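Local structure of aminoglycoside N(6')acetyltransferase (Legionella pneumophila subsp. pneumophila, 3F5B) at residues M20-H25 against F56-K61; E26-W31 against F76-T81. The protein probably transfers an acyl group, most likely acetyl from acetyl-CoA, to an amino group of its substrate, possibly an aminoglycoside. One frame throughout, in Å; residues are numbered along the deposited sequence. Where two conformers were deposited one is given.

Burial and chemistry change together between two neighbouring contacts whose centres lie about 12 Å apart. Contact 1 is a surface contact: the loop M20-H25 meets the end of helix 43-57, and apolar packing around L57 is joined by one lysine-to-asparagine hydrogen bond at the solvent side. Contact 2 lies in the core, where helix 25-31 crosses strand 74-84 and all the touching residues are buried; no hydrogen bond links its segments, and aromatic rings carry the packing. The loop of contact 1 runs straight into the helix of contact 2, and in one of two conformers the terminal CE of selenomethionine M20 lies 3.4 Å from V28 CG2, so the two apolar patches can touch.

Contact 1 of 2, residues M20-H25 against F56-K61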
loop_
_atom_site.group_PDB
_atom_site.type_symbol
_atom_site.label_atom_id
_atom_site.label_comp_id
_atom_site.label_asym_id
_atom_site.label_seq_id
_atom_site.Cartn_x
_atom_site.Cartn_y
_atom_site.Cartn_z
HETATM N N MSE A 20 6.904 -5.900 9.424
HETATM C CA MSE A 20 8.284 -5.500 9.659
HETATM C C MSE A 20 8.787 -5.937 11.024
HETATM O O MSE A 20 8.018 -5.929 11.994
HETATM C CB MSE A 20 8.359 -3.978 9.591
HETATM C CG MSE A 20 8.140 -3.422 8.208
HETATM SE SE MSE A 20 9.805 -3.545 7.236
HETATM C CE MSE A 20 10.895 -2.332 8.334
ATOM N N ASN A 21 10.071 -6.270 11.097
ATOM C CA ASN A 21 10.759 -6.423 12.375
ATOM C C ASN A 21 11.997 -5.535 12.391
ATOM O O ASN A 21 12.392 -4.980 11.350
ATOM C CB ASN A 21 11.067 -7.894 12.719
ATOM C CG ASN A 21 12.051 -8.542 11.765
ATOM O OD1 ASN A 21 13.132 -8.022 11.527
ATOM N ND2 ASN A 21 11.684 -9.701 11.233
ATOM N N LYS A 22 12.590 -5.353 13.566
ATOM C CA LYS A 22 13.712 -4.425 13.732
ATOM C C LYS A 22 14.872 -4.676 12.798
ATOM O O LYS A 22 15.613 -3.760 12.491
ATOM C CB LYS A 22 14.253 -4.443 15.168
ATOM C CG LYS A 22 13.439 -3.664 16.171
ATOM C CD LYS A 22 13.940 -3.976 17.589
ATOM C CE LYS A 22 13.569 -2.882 18.575
ATOM N NZ LYS A 22 14.123 -1.557 18.133
ATOM N N SER A 23 15.054 -5.915 12.367
ATOM C CA SER A 23 16.221 -6.230 11.565
ATOM C C SER A 23 16.128 -5.636 10.163
ATOM O O SER A 23 17.126 -5.582 9.451
ATOM C CB SER A 23 16.455 -7.735 11.504
ATOM O OG SER A 23 15.403 -8.329 10.791
ATOM N N GLN A 24 14.938 -5.178 9.774
ATOM C CA GLN A 24 14.718 -4.617 8.445
ATOM C C GLN A 24 14.574 -3.109 8.503
ATOM O O GLN A 24 14.332 -2.475 7.486
ATOM C CB GLN A 24 13.471 -5.237 7.820
ATOM C CG GLN A 24 13.631 -6.703 7.457
ATOM C CD GLN A 24 12.420 -7.544 7.809
ATOM O OE1 GLN A 24 11.601 -7.184 8.673
ATOM N NE2 GLN A 24 12.287 -8.683 7.123
ATOM N N HIS A 25 14.701 -2.544 9.700
ATOM C CA HIS A 25 14.498 -1.119 9.909
ATOM C C HIS A 25 15.401 -0.235 9.014
ATOM O O HIS A 25 14.906 0.637 8.272
ATOM C CB HIS A 25 14.729 -0.754 11.385
ATOM C CG HIS A 25 14.094 0.546 11.793
ATOM N ND1 HIS A 25 14.096 0.999 13.096
ATOM C CD2 HIS A 25 13.438 1.489 11.069
ATOM C CE1 HIS A 25 13.467 2.160 13.160
ATOM N NE2 HIS A 25 13.057 2.480 11.943
ATOM N N PHE A 56 5.863 1.497 15.604
ATOM C CA PHE A 56 5.558 0.116 15.248
ATOM C C PHE A 56 6.643 -0.863 15.672
ATOM O O PHE A 56 6.333 -1.925 16.222
ATOM C CB PHE A 56 5.333 -0.004 13.747
ATOM C CG PHE A 56 4.871 -1.372 13.328
ATOM C CD1 PHE A 56 3.516 -1.749 13.496
ATOM C CD2 PHE A 56 5.767 -2.286 12.799
ATOM C CE1 PHE A 56 3.072 -3.027 13.141
ATOM C CE2 PHE A 56 5.339 -3.574 12.429
ATOM C CZ PHE A 56 3.986 -3.951 12.603
ATOM N N LEU A 57 7.903 -0.503 15.413
ATOM C CA LEU A 57 9.035 -1.385 15.667
ATOM C C LEU A 57 9.446 -1.408 17.141
ATOM O O LEU A 57 10.012 -2.401 17.624
ATOM C CB LEU A 57 10.222 -1.024 14.769
ATOM C CG LEU A 57 10.028 -1.429 13.287
ATOM C CD1 LEU A 57 11.216 -1.001 12.432
ATOM C CD2 LEU A 57 9.785 -2.938 13.144
ATOM N N ASN A 58 9.118 -0.347 17.872
ATOM C CA ASN A 58 9.611 -0.223 19.237
ATOM C C ASN A 58 8.537 -0.373 20.321
ATOM O O ASN A 58 8.675 0.193 21.401
ATOM C CB ASN A 58 10.405 1.079 19.366
ATOM C CG ASN A 58 11.678 1.052 18.543
ATOM O OD1 ASN A 58 12.690 0.499 18.984
ATOM N ND2 ASN A 58 11.635 1.622 17.330
ATOM N N ASP A 59 7.475 -1.137 20.030
ATOM C CA ASP A 59 6.358 -1.334 20.978
ATOM C C ASP A 59 5.790 0.016 21.436
ATOM O O ASP A 59 5.585 0.251 22.636
ATOM C CB ASP A 59 6.814 -2.199 22.188
ATOM C CG ASP A 59 5.668 -2.503 23.186
ATOM O OD1 ASP A 59 4.492 -2.685 22.771
ATOM O OD2 ASP A 59 5.953 -2.561 24.396
ATOM N N GLY A 60 5.579 0.916 20.484
ATOM C CA GLY A 60 5.010 2.220 20.776
ATOM C C GLY A 60 3.508 2.220 20.581
ATOM O O GLY A 60 2.818 1.286 20.982
ATOM N N LYS A 61 2.995 3.285 19.983
ATOM C CA LYS A 61 1.562 3.400 19.698
ATOM C C LYS A 61 1.433 3.726 18.243
ATOM O O LYS A 61 1.043 4.832 17.882
ATOM C CB LYS A 61 0.920 4.517 20.524
ATOM C CG LYS A 61 1.129 4.375 21.996
ATOM C CD LYS A 61 0.677 5.645 22.724
ATOM C CE LYS A 61 0.979 5.572 24.203
ATOM N NZ LYS A 61 0.376 4.341 24.799
#
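Loop-to-helix-end packing at the protein surface joins M20-H25, the link from strand 15-19 to helix 25-31, to the last turn of helix 43-57, with L57 as the residue inserted between the loop side chains. Its two methyl groups divide the work. L57 CD1 lies over one face of the H25 imidazole, 3.5 Å from the ring centroid and 18° off the normal, a CH-pi contact displaced toward the CG side of the ring. H25 has CG anti to the backbone N (chi1 -160°), which brings this face to the leucine. L57 CD2 turns instead to the loop backbone, 3.5 Å from N21 C. The same L57 CD2 meets CB of the selenomethionine M20 at 4.0 Å. Beside it, F56 presents a ring edge: F56 CE2 lies 3.6 Å from M20 O, near the ring plane, while H66 meets the same phenyl ring from strand 65-71.

The GNAT fold places helices 25-31 and 43-57 on the same side of its central sheet, and here the entry to the first is packed against the exit from the second. Within the loop, in one conformer of N21, its OD1 accepts from S23 N, as in an Asx turn. N21 N donates to Q24 OE1 over 3.0 Å in a nearly straight bond, and Q24 NE2 is held by Y70 OH.

On the solvent side, K22 runs extended past L57 O until a bend at its last torsion turns the ammonium to N58. K22 NZ donates to N58 OD1 over 2.6 Å, approaching from above the carbonyl plane, 40° out of it, instead of along a lone pair. N58 is the first residue to leave helical geometry, and its ND2 reaches back to H54 O.

Contact 2 of 2, residues E26-W31 against F76-T81; sequences ELVLGW and FAYLIT
F76 meets W31 through its backbone: the far corner of the indole, W31 CH2, lies 3.5 Å from F76 N, while the phenylalanine side chain leaves in the other direction to stack on Y106 and pack against F15. At A77 the same six-membered ring passes to the carbonyl, with W31 CZ3 3.4 Å from A77 O. The approach to both backbone atoms is oblique to the indole plane. A77 sends its methyl away from the helix, to M115 of helix 109-123 on the other side of the strand.

Y78 is the residue whose side chain faces helix 25-31. Y78 CB touches the indole edge, 4.0 Å from W31 CE3 and near the plane of the ring system. The phenol ring then receives the valine: V28 CG1 sits almost exactly above its centre, 3.6 Å from the Y78 ring centroid and only 6° off the normal, a well-centred CH-pi contact. The valine torsion accounts for this, since CG1 is anti to the backbone N (chi1 169°) and projects from the helix onto the ring.

Helix 25-31 thus packs across the central GNAT sheet; the axes of segments 26-31 and 76-81 lie at 92° and come within 9.6 Å of each other. At this perpendicular crossing the helix makes its contact through V28 and W31, about one turn apart. L27 CG lies 3.9 Å above one face of the W31 indole, so the tryptophan is also packed against its own helix.

The hydroxyl of Y78 runs on to a hydrogen bond with H66 ND1, which ties the buried ring to the adjacent strand 65-71, while T49 and L53 of helix 43-57 also touch this tyrosine.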
loop_
_atom_site.group_PDB
_atom_site.type_symbol
_atom_site.label_atom_id
_atom_site.label_comp_id
_atom_site.label_asym_id
_atom_site.label_seq_id
_atom_site.Cartn_x
_atom_site.Cartn_y
_atom_site.Cartn_z
ATOM N N GLU A 26 16.715 -0.465 9.086
ATOM C CA GLU A 26 17.653 0.333 8.323
ATOM C C GLU A 26 17.467 0.156 6.818
ATOM O O GLU A 26 17.545 1.134 6.075
ATOM C CB GLU A 26 19.097 0.091 8.788
ATOM C CG GLU A 26 19.243 0.435 10.281
ATOM C CD GLU A 26 20.652 0.645 10.733
ATOM O OE1 GLU A 26 21.605 0.070 10.121
ATOM O OE2 GLU A 26 20.803 1.386 11.722
ATOM N N LEU A 27 17.165 -1.073 6.381
ATOM C CA LEU A 27 16.825 -1.328 4.964
ATOM C C LEU A 27 15.726 -0.404 4.443
ATOM O O LEU A 27 15.869 0.236 3.377
ATOM C CB LEU A 27 16.437 -2.801 4.735
ATOM C CG LEU A 27 15.850 -3.185 3.360
ATOM C CD1 LEU A 27 16.872 -3.064 2.261
ATOM C CD2 LEU A 27 15.255 -4.594 3.370
ATOM N N VAL A 28 14.613 -0.356 5.182
ATOM C CA VAL A 28 13.466 0.437 4.772
ATOM C C VAL A 28 13.780 1.931 4.916
ATOM O O VAL A 28 13.413 2.738 4.053
ATOM C CB VAL A 28 12.195 0.044 5.558
ATOM C CG1 VAL A 28 11.061 1.039 5.326
ATOM C CG2 VAL A 28 11.765 -1.389 5.158
ATOM N N LEU A 29 14.474 2.309 5.988
ATOM C CA LEU A 29 14.912 3.708 6.104
ATOM C C LEU A 29 15.733 4.207 4.877
ATOM O O LEU A 29 15.519 5.330 4.372
ATOM C CB LEU A 29 15.643 3.949 7.432
ATOM C CG LEU A 29 14.737 4.125 8.668
ATOM C CD1 LEU A 29 15.612 4.136 9.917
ATOM C CD2 LEU A 29 13.893 5.405 8.606
ATOM N N GLY A 30 16.640 3.372 4.383
ATOM C CA GLY A 30 17.412 3.723 3.194
ATOM C C GLY A 30 16.461 3.863 2.014
ATOM O O GLY A 30 16.518 4.851 1.266
ATOM N N TRP A 31 15.577 2.880 1.875
ATOM C CA TRP A 31 14.609 2.828 0.784
ATOM C C TRP A 31 13.839 4.141 0.627
ATOM O O TRP A 31 13.707 4.661 -0.466
ATOM C CB TRP A 31 13.593 1.718 1.026
ATOM C CG TRP A 31 14.016 0.345 0.565
ATOM C CD1 TRP A 31 15.151 0.007 -0.144
ATOM C CD2 TRP A 31 13.284 -0.859 0.746
ATOM N NE1 TRP A 31 15.158 -1.336 -0.401
ATOM C CE2 TRP A 31 14.010 -1.890 0.115
ATOM C CE3 TRP A 31 12.056 -1.165 1.350
ATOM C CZ2 TRP A 31 13.575 -3.233 0.122
ATOM C CZ3 TRP A 31 11.617 -2.483 1.348
ATOM C CH2 TRP A 31 12.384 -3.509 0.736
ATOM N N PHE A 76 11.727 -6.073 -1.504
ATOM C CA PHE A 76 11.673 -5.127 -2.621
ATOM C C PHE A 76 10.623 -4.027 -2.470
ATOM O O PHE A 76 10.648 -3.068 -3.242
ATOM C CB PHE A 76 11.492 -5.862 -3.975
ATOM C CG PHE A 76 10.092 -6.417 -4.193
ATOM C CD1 PHE A 76 9.119 -5.652 -4.806
ATOM C CD2 PHE A 76 9.759 -7.699 -3.766
ATOM C CE1 PHE A 76 7.800 -6.140 -5.003
ATOM C CE2 PHE A 76 8.457 -8.214 -3.952
ATOM C CZ PHE A 76 7.471 -7.428 -4.552
ATOM N N ALA A 77 9.684 -4.167 -1.517
ATOM C CA ALA A 77 8.657 -3.141 -1.337
ATOM C C ALA A 77 8.305 -2.951 0.121
ATOM O O ALA A 77 8.509 -3.850 0.949
ATOM C CB ALA A 77 7.359 -3.503 -2.146
ATOM N N TYR A 78 7.716 -1.797 0.406
ATOM C CA TYR A 78 7.316 -1.416 1.752
ATOM C C TYR A 78 5.860 -0.943 1.656
ATOM O O TYR A 78 5.514 -0.146 0.778
ATOM C CB TYR A 78 8.236 -0.308 2.245
ATOM C CG TYR A 78 7.837 0.466 3.505
ATOM C CD1 TYR A 78 7.521 -0.190 4.693
ATOM C CD2 TYR A 78 7.863 1.875 3.515
ATOM C CE1 TYR A 78 7.172 0.544 5.870
ATOM C CE2 TYR A 78 7.543 2.616 4.690
ATOM C CZ TYR A 78 7.196 1.938 5.849
ATOM O OH TYR A 78 6.870 2.646 6.988
ATOM N N LEU A 79 5.020 -1.491 2.533
ATOM C CA LEU A 79 3.583 -1.224 2.512
ATOM C C LEU A 79 3.142 -0.853 3.918
ATOM O O LEU A 79 3.713 -1.321 4.937
ATOM C CB LEU A 79 2.767 -2.414 1.961
ATOM C CG LEU A 79 3.255 -3.135 0.684
ATOM C CD1 LEU A 79 4.350 -4.193 1.017
ATOM C CD2 LEU A 79 2.107 -3.819 -0.071
ATOM N N ILE A 80 2.118 -0.011 3.963
ATOM C CA ILE A 80 1.580 0.556 5.197
ATOM C C ILE A 80 0.053 0.448 5.120
ATOM O O ILE A 80 -0.549 0.903 4.141
ATOM C CB ILE A 80 1.967 2.042 5.366
ATOM C CG1 ILE A 80 3.499 2.239 5.258
ATOM C CG2 ILE A 80 1.425 2.607 6.753
ATOM C CD1 ILE A 80 3.976 3.713 5.429
ATOM N N THR A 81 -0.562 -0.206 6.109
ATOM C CA THR A 81 -2.018 -0.347 6.124
ATOM C C THR A 81 -2.621 0.188 7.428
ATOM O O THR A 81 -2.010 0.094 8.487
ATOM C CB THR A 81 -2.467 -1.809 5.918
ATOM O OG1 THR A 81 -1.955 -2.626 6.975
ATOM C CG2 THR A 81 -1.918 -2.376 4.555
#